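Local coordinates for restriction endonuclease AspBHI (Azoarcus sp., PDB 4OC8), which probably binds DNA and cuts it as a modification-dependent restriction endonuclease, and assembles as a tetramer, at residues A[222-230]-A[356-364]. Sequence-based numbering, arbitrary orientation.
Sequences RSKAEQLPA and LTTAQDIVG
The guanidinium of R222 meets D361 and L356 at its edge, near its own plane, while CG of Q227 lies over one face, offset toward the rim. The carboxylate of D361 is turned 35° from that plane, and both end nitrogens converge on one oxygen: R222 NH1 lies 3.0 Å and R222 NH2 3.2 Å from D361 OD2, on its syn side, in a salt bridge. From the anti side T358 N also donates to OD2, so three donors hold this oxygen of a buried aspartate and tie the charge to the start of helix 359-368. NH2 adds a weak bond to L356 O, and NE is held by Y344. A bend at chi3 (-72°) in the otherwise extended arginine turns its end toward these partners. With an alanine in place of D361, the charge of R222 would probably be left without its carboxylate mate and T358 N without its acceptor.

Alongside, Q227 O accepts from Q360 N at 2.7 Å and, in the carbonyl plane, from T358 OG1 at 3.0 Å. The amide OE1 of Q227 goes to V339 N. Beyond the polar part, P229 CD rests on A359 CB at 3.6 Å and its CG on V363 CG2 at 3.8 Å. Segment 222-230 thus packs on strand 354-357 and helix 359-368 of the PDDEXK-type nuclease domain. Because one carboxylate oxygen and one carbonyl each serve several donors, turning either group would probably cost several bonds at once.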
ATOM      1  N   ARG A 222      14.589 -10.801  12.914  1.00 56.44           N
ATOM      2  CA  ARG A 222      15.914 -10.680  12.324  1.00 55.21           C
ATOM      3  C   ARG A 222      17.002 -10.595  13.387  1.00 53.45           C
ATOM      4  O   ARG A 222      16.753 -10.184  14.520  1.00 50.03           O
ATOM      5  CB  ARG A 222      15.989  -9.464  11.396  1.00 52.58           C
ATOM      6  CG  ARG A 222      15.443  -9.696   9.998  1.00 44.53           C
ATOM      7  CD  ARG A 222      15.642  -8.467   9.128  1.00 49.97           C
ATOM      8  NE  ARG A 222      14.740  -7.381   9.503  1.00 52.90           N
ATOM      9  CZ  ARG A 222      14.808  -6.149   9.007  1.00 50.28           C
ATOM     10  NH1 ARG A 222      15.744  -5.843   8.119  1.00 51.09           N
ATOM     11  NH2 ARG A 222      13.944  -5.222   9.400  1.00 42.38           N
ATOM     12  N   SER A 223      18.212 -10.993  13.009  1.00 57.93           N
ATOM     13  CA  SER A 223      19.360 -10.889  13.897  1.00 60.29           C
ATOM     14  C   SER A 223      20.047  -9.544  13.698  1.00 62.49           C
ATOM     15  O   SER A 223      19.620  -8.730  12.880  1.00 64.50           O
ATOM     16  CB  SER A 223      20.350 -12.019  13.624  1.00 61.46           C
ATOM     17  OG  SER A 223      20.906 -11.902  12.326  1.00 52.13           O
ATOM     18  N   LYS A 224      21.119  -9.320  14.448  1.00 60.74           N
ATOM     19  CA  LYS A 224      21.883  -8.090  14.334  1.00 56.58           C
ATOM     20  C   LYS A 224      22.549  -8.015  12.962  1.00 55.32           C
ATOM     21  O   LYS A 224      22.508  -6.981  12.291  1.00 55.07           O
ATOM     22  CB  LYS A 224      22.927  -8.028  15.452  1.00 58.47           C
ATOM     23  CG  LYS A 224      23.736  -6.742  15.526  1.00 58.34           C
ATOM     24  CD  LYS A 224      24.763  -6.837  16.646  1.00 62.03           C
ATOM     25  CE  LYS A 224      25.866  -5.801  16.508  1.00 60.36           C
ATOM     26  NZ  LYS A 224      27.028  -6.138  17.383  1.00 48.77           N
ATOM     27  N   ALA A 225      23.144  -9.125  12.542  1.00 45.88           N
ATOM     28  CA  ALA A 225      23.898  -9.163  11.294  1.00 50.06           C
ATOM     29  C   ALA A 225      23.016  -8.883  10.087  1.00 58.72           C
ATOM     30  O   ALA A 225      23.450  -8.256   9.119  1.00 63.97           O
ATOM     31  CB  ALA A 225      24.588 -10.503  11.141  1.00 53.78           C
ATOM     32  N   GLU A 226      21.777  -9.354  10.153  1.00 56.20           N
ATOM     33  CA  GLU A 226      20.844  -9.211   9.043  1.00 57.12           C
ATOM     34  C   GLU A 226      20.372  -7.769   8.872  1.00 56.06           C
ATOM     35  O   GLU A 226      20.121  -7.319   7.753  1.00 54.67           O
ATOM     36  CB  GLU A 226      19.649 -10.151   9.231  1.00 59.80           C
ATOM     37  CG  GLU A 226      20.002 -11.628   9.102  1.00 65.61           C
ATOM     38  CD  GLU A 226      18.859 -12.546   9.502  1.00 76.74           C
ATOM     39  OE1 GLU A 226      17.965 -12.101  10.253  1.00 72.30           O
ATOM     40  OE2 GLU A 226      18.857 -13.717   9.068  1.00 85.35           O
ATOM     41  N   GLN A 227      20.261  -7.050   9.985  1.00 54.43           N
ATOM     42  CA  GLN A 227      19.758  -5.679   9.964  1.00 51.54           C
ATOM     43  C   GLN A 227      20.844  -4.669   9.603  1.00 53.60           C
ATOM     44  O   GLN A 227      20.552  -3.596   9.076  1.00 54.56           O
ATOM     45  CB  GLN A 227      19.128  -5.318  11.311  1.00 43.22           C
ATOM     46  CG  GLN A 227      17.935  -6.183  11.681  1.00 43.15           C
ATOM     47  CD  GLN A 227      17.486  -5.979  13.116  1.00 44.93           C
ATOM     48  OE1 GLN A 227      17.220  -4.858  13.543  1.00 50.76           O
ATOM     49  NE2 GLN A 227      17.408  -7.067  13.871  1.00 46.00           N
ATOM     50  N   LEU A 228      22.095  -5.018   9.889  1.00 47.77           N
ATOM     51  CA  LEU A 228      23.221  -4.147   9.572  1.00 46.42           C
ATOM     52  C   LEU A 228      23.843  -4.548   8.238  1.00 55.43           C
ATOM     53  O   LEU A 228      23.756  -5.712   7.831  1.00 55.59           O
ATOM     54  CB  LEU A 228      24.273  -4.203  10.684  1.00 54.05           C
ATOM     55  CG  LEU A 228      23.804  -3.884  12.104  1.00 57.50           C
ATOM     56  CD1 LEU A 228      24.953  -4.034  13.086  1.00 49.61           C
ATOM     57  CD2 LEU A 228      23.200  -2.487  12.184  1.00 51.16           C
ATOM     58  N   PRO A 229      24.466  -3.584   7.544  1.00 54.15           N
ATOM     59  CA  PRO A 229      25.125  -3.858   6.263  1.00 58.08           C
ATOM     60  C   PRO A 229      26.246  -4.880   6.410  1.00 62.84           C
ATOM     61  O   PRO A 229      26.866  -4.960   7.469  1.00 63.72           O
ATOM     62  CB  PRO A 229      25.707  -2.496   5.876  1.00 57.97           C
ATOM     63  CG  PRO A 229      24.855  -1.509   6.580  1.00 55.91           C
ATOM     64  CD  PRO A 229      24.496  -2.152   7.880  1.00 51.92           C
ATOM     65  N   ALA A 230      26.496  -5.650   5.356  1.00 69.87           N
ATOM     66  CA  ALA A 230      27.547  -6.662   5.380  1.00 73.08           C
ATOM     67  C   ALA A 230      28.889  -6.076   4.949  1.00 76.75           C
ATOM     68  O   ALA A 230      29.847  -6.056   5.723  1.00 87.20           O
ATOM     69  CB  ALA A 230      27.169  -7.843   4.494  1.00 62.80           C
ATOM     70  N   LEU A 356       9.837  -2.026  10.679  1.00 41.10           N
ATOM     71  CA  LEU A 356      11.178  -1.799  11.200  1.00 38.17           C
ATOM     72  C   LEU A 356      12.192  -1.663  10.071  1.00 42.04           C
ATOM     73  O   LEU A 356      12.673  -2.660   9.529  1.00 41.77           O
ATOM     74  CB  LEU A 356      11.594  -2.929  12.149  1.00 36.85           C
ATOM     75  CG  LEU A 356      10.744  -3.140  13.408  1.00 33.80           C
ATOM     76  CD1 LEU A 356      11.151  -4.418  14.108  1.00 30.37           C
ATOM     77  CD2 LEU A 356      10.870  -1.949  14.347  1.00 43.26           C
ATOM     78  N   THR A 357      12.516  -0.422   9.728  1.00 43.00           N
ATOM     79  CA  THR A 357      13.496  -0.134   8.692  1.00 37.56           C
ATOM     80  C   THR A 357      14.870   0.047   9.317  1.00 39.73           C
ATOM     81  O   THR A 357      15.154   1.084   9.911  1.00 47.15           O
ATOM     82  CB  THR A 357      13.131   1.149   7.937  1.00 40.44           C
ATOM     83  OG1 THR A 357      11.733   1.144   7.637  1.00 44.89           O
ATOM     84  CG2 THR A 357      13.918   1.256   6.647  1.00 41.77           C
ATOM     85  N   THR A 358      15.719  -0.965   9.184  1.00 38.67           N
ATOM     86  CA  THR A 358      17.054  -0.928   9.763  1.00 38.88           C
ATOM     87  C   THR A 358      18.094  -0.483   8.742  1.00 41.33           C
ATOM     88  O   THR A 358      17.749  -0.094   7.626  1.00 46.56           O
ATOM     89  CB  THR A 358      17.444  -2.296  10.337  1.00 43.77           C
ATOM     90  OG1 THR A 358      17.590  -3.247   9.273  1.00 43.32           O
ATOM     91  CG2 THR A 358      16.374  -2.774  11.297  1.00 33.66           C
ATOM     92  N   ALA A 359      19.365  -0.547   9.127  1.00 35.23           N
ATOM     93  CA  ALA A 359      20.451  -0.031   8.301  1.00 43.73           C
ATOM     94  C   ALA A 359      20.534  -0.699   6.926  1.00 48.39           C
ATOM     95  O   ALA A 359      20.695  -0.021   5.907  1.00 48.73           O
ATOM     96  CB  ALA A 359      21.777  -0.151   9.035  1.00 48.61           C
ATOM     97  N   GLN A 360      20.424  -2.025   6.904  1.00 46.57           N
ATOM     98  CA  GLN A 360      20.444  -2.768   5.651  1.00 47.68           C
ATOM     99  C   GLN A 360      19.309  -2.293   4.744  1.00 46.72           C
ATOM    100  O   GLN A 360      19.486  -2.119   3.534  1.00 46.35           O
ATOM    101  CB  GLN A 360      20.330  -4.271   5.919  1.00 42.78           C
ATOM    102  CG  GLN A 360      20.364  -5.129   4.668  1.00 46.29           C
ATOM    103  CD  GLN A 360      21.543  -4.805   3.770  1.00 55.47           C
ATOM    104  OE1 GLN A 360      22.679  -4.700   4.229  1.00 60.35           O
ATOM    105  NE2 GLN A 360      21.275  -4.637   2.479  1.00 61.35           N
ATOM    106  N   ASP A 361      18.150  -2.061   5.347  1.00 40.61           N
ATOM    107  CA  ASP A 361      16.989  -1.592   4.611  1.00 38.22           C
ATOM    108  C   ASP A 361      17.238  -0.211   4.011  1.00 43.97           C
ATOM    109  O   ASP A 361      16.866   0.055   2.865  1.00 50.31           O
ATOM    110  CB  ASP A 361      15.753  -1.594   5.510  1.00 38.08           C
ATOM    111  CG  ASP A 361      15.361  -2.994   5.951  1.00 49.98           C
ATOM    112  OD1 ASP A 361      15.568  -3.940   5.160  1.00 64.26           O
ATOM    113  OD2 ASP A 361      14.851  -3.156   7.080  1.00 41.21           O
ATOM    114  N   ILE A 362      17.886   0.659   4.778  1.00 39.73           N
ATOM    115  CA  ILE A 362      18.261   1.972   4.267  1.00 37.11           C
ATOM    116  C   ILE A 362      19.217   1.823   3.085  1.00 41.49           C
ATOM    117  O   ILE A 362      19.104   2.538   2.087  1.00 44.00           O
ATOM    118  CB  ILE A 362      18.894   2.854   5.362  1.00 36.83           C
ATOM    119  CG1 ILE A 362      17.879   3.122   6.474  1.00 39.33           C
ATOM    120  CG2 ILE A 362      19.385   4.171   4.778  1.00 37.56           C
ATOM    121  CD1 ILE A 362      18.403   4.019   7.570  1.00 42.69           C
ATOM    122  N   VAL A 363      20.143   0.877   3.193  1.00 39.03           N
ATOM    123  CA  VAL A 363      21.073   0.609   2.106  1.00 40.12           C
ATOM    124  C   VAL A 363      20.340   0.189   0.831  1.00 51.16           C
ATOM    125  O   VAL A 363      20.642   0.683  -0.263  1.00 50.17           O
ATOM    126  CB  VAL A 363      22.090  -0.467   2.496  1.00 44.11           C
ATOM    127  CG1 VAL A 363      22.946  -0.845   1.304  1.00 51.80           C
ATOM    128  CG2 VAL A 363      22.953   0.028   3.639  1.00 52.07           C
ATOM    129  N   GLY A 364      19.370  -0.713   0.978  1.00 45.83           N
ATOM    130  CA  GLY A 364      18.584  -1.172  -0.157  1.00 46.73           C
ATOM    131  C   GLY A 364      17.776  -0.060  -0.802  1.00 45.62           C
ATOM    132  O   GLY A 364      17.795   0.115  -2.030  1.00 52.24           O
TER
HETATM  133  O   HOH W   1      24.763  -4.744   2.591  1.00 59.73           O